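Local coordinates for protein ribonuclease H (Uncultured organism, PDB 3U3G) that probably cleaves the RNA strand of RNA/DNA hybrids, as a type 1 ribonuclease H, at residues N2-Y7 / D65-M70. Numbering follows the deposited sequence.
Sequences NKIIIY and DKLVDM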
# COMPACT_ATOMS: atom_id res chain seq x y z
N ASN A 2 5.41 -18.96 -3.86
CA ASN A 2 4.72 -19.56 -2.71
C ASN A 2 4.23 -18.53 -1.70
O ASN A 2 3.52 -18.86 -0.74
CB ASN A 2 5.62 -20.56 -1.98
CG ASN A 2 6.21 -21.60 -2.91
OD1 ASN A 2 7.28 -22.14 -2.65
ND2 ASN A 2 5.44 -21.99 -3.93
N LYS A 3 4.70 -17.30 -1.83
CA LYS A 3 4.15 -16.20 -1.05
C LYS A 3 4.26 -14.95 -1.88
O LYS A 3 5.12 -14.86 -2.77
CB LYS A 3 4.93 -16.02 0.26
CG LYS A 3 4.26 -15.05 1.23
CD LYS A 3 5.13 -14.75 2.44
CE LYS A 3 5.75 -16.02 3.00
NZ LYS A 3 5.94 -15.94 4.48
N ILE A 4 3.32 -14.05 -1.66
CA ILE A 4 3.34 -12.74 -2.28
C ILE A 4 3.58 -11.70 -1.19
O ILE A 4 2.85 -11.65 -0.20
CB ILE A 4 2.03 -12.46 -3.02
CG1 ILE A 4 1.88 -13.40 -4.22
CG2 ILE A 4 1.98 -11.00 -3.49
CD1 ILE A 4 0.51 -13.30 -4.93
N ILE A 5 4.69 -10.97 -1.32
CA ILE A 5 5.06 -9.95 -0.35
C ILE A 5 4.90 -8.58 -1.00
O ILE A 5 5.45 -8.31 -2.07
CB ILE A 5 6.53 -10.11 0.12
CG1 ILE A 5 6.72 -11.49 0.77
CG2 ILE A 5 6.90 -9.01 1.12
CD1 ILE A 5 8.17 -11.87 0.96
N ILE A 6 4.11 -7.72 -0.35
CA ILE A 6 3.77 -6.41 -0.88
C ILE A 6 4.38 -5.35 0.03
O ILE A 6 4.34 -5.50 1.26
CB ILE A 6 2.24 -6.22 -0.92
CG1 ILE A 6 1.58 -7.27 -1.81
CG2 ILE A 6 1.89 -4.82 -1.41
CD1 ILE A 6 0.06 -7.28 -1.72
N TYR A 7 5.03 -4.34 -0.55
CA TYR A 7 5.43 -3.14 0.18
C TYR A 7 4.63 -1.98 -0.38
O TYR A 7 4.53 -1.82 -1.60
CB TYR A 7 6.91 -2.81 -0.04
CG TYR A 7 7.86 -3.93 0.32
CD1 TYR A 7 7.94 -5.08 -0.47
CD2 TYR A 7 8.56 -3.91 1.52
CE1 TYR A 7 8.82 -6.11 -0.16
CE2 TYR A 7 9.42 -4.95 1.85
CZ TYR A 7 9.51 -6.06 1.04
OH TYR A 7 10.32 -7.13 1.40
N ASP A 65 -5.67 -16.51 -11.30
CA ASP A 65 -5.67 -17.86 -10.78
C ASP A 65 -4.60 -18.11 -9.72
O ASP A 65 -4.83 -18.84 -8.76
CB ASP A 65 -5.58 -18.89 -11.92
CG ASP A 65 -4.29 -18.79 -12.75
OD1 ASP A 65 -3.68 -17.70 -12.84
OD2 ASP A 65 -3.96 -19.80 -13.41
N LYS A 66 -3.46 -17.42 -9.85
CA LYS A 66 -2.32 -17.65 -8.97
C LYS A 66 -2.58 -17.14 -7.56
O LYS A 66 -1.87 -17.50 -6.61
CB LYS A 66 -1.05 -17.01 -9.54
CG LYS A 66 -0.47 -17.71 -10.75
CD LYS A 66 0.58 -18.73 -10.34
CE LYS A 66 0.07 -20.14 -10.53
NZ LYS A 66 0.01 -20.53 -11.97
N LEU A 67 -3.65 -16.37 -7.39
CA LEU A 67 -3.97 -15.79 -6.10
C LEU A 67 -4.65 -16.78 -5.16
O LEU A 67 -4.66 -16.60 -3.94
CB LEU A 67 -4.84 -14.53 -6.28
CG LEU A 67 -4.91 -13.54 -5.12
CD1 LEU A 67 -3.53 -12.96 -4.80
CD2 LEU A 67 -5.90 -12.43 -5.47
N VAL A 68 -5.20 -17.85 -5.72
CA VAL A 68 -6.02 -18.77 -4.94
C VAL A 68 -5.18 -19.55 -3.93
O VAL A 68 -4.16 -20.14 -4.29
CB VAL A 68 -6.81 -19.74 -5.84
CG1 VAL A 68 -7.62 -20.71 -4.98
CG2 VAL A 68 -7.74 -18.98 -6.79
N ASP A 69 -5.52 -19.40 -2.65
CA ASP A 69 -4.84 -20.13 -1.58
C ASP A 69 -3.44 -19.59 -1.30
O ASP A 69 -2.61 -20.28 -0.72
CB ASP A 69 -4.75 -21.62 -1.91
CG ASP A 69 -6.06 -22.36 -1.69
OD1 ASP A 69 -6.94 -21.83 -0.97
OD2 ASP A 69 -6.21 -23.48 -2.22
N MET A 70 -3.13 -18.41 -1.84
CA MET A 70 -1.78 -17.86 -1.76
C MET A 70 -1.62 -17.02 -0.50
O MET A 70 -2.44 -16.14 -0.23
CB MET A 70 -1.49 -17.01 -3.00
CG MET A 70 -0.13 -16.33 -2.99
SD MET A 70 1.25 -17.49 -3.09
CE MET A 70 0.92 -18.35 -4.62
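Asn2 meets Met70 through its backbone: the thioether sulfur SD of Met70 lies over the face of the peptide that leads from Asn2 into the strand, above its carbonyl carbon, 3.4 Å from Asn2 C and 3.5 Å from Asn2 O. The same sulfur lies 3.7 Å from the amide N of Lys3, whose hydrogen bond goes instead to Glu28. The CB of Lys3 points away from 65-70, and its NZ forms a salt bridge with Glu71. Ile4 points toward 65-70 and makes the apolar part of the contact. Its CD1 sits 3.7 Å from Met70 CG, the two side chains crossing at about a right angle, and 4.1 Å from Leu67 CD1. Met70 can serve both neighbours because CG stands anti to its own backbone N (chi1 177°), beside Ile4, and the chain then bends at chi2 and chi3 to lay the sulfur over the Asn2 peptide. Cut back to an alanine, it would lose CG and SD, which would probably open a gap between the Asn2-Lys3 peptide and Ile4. Leu67 and Met70 are the ends of a type II beta turn, closed by Met70 N to Leu67 O at 3.2 Å. After antiparallel strands 17-26 and 32-41, helix 45-60 leads the chain back to 71-76, parallel to 3-12: the central strand pairing of the RNase H fold.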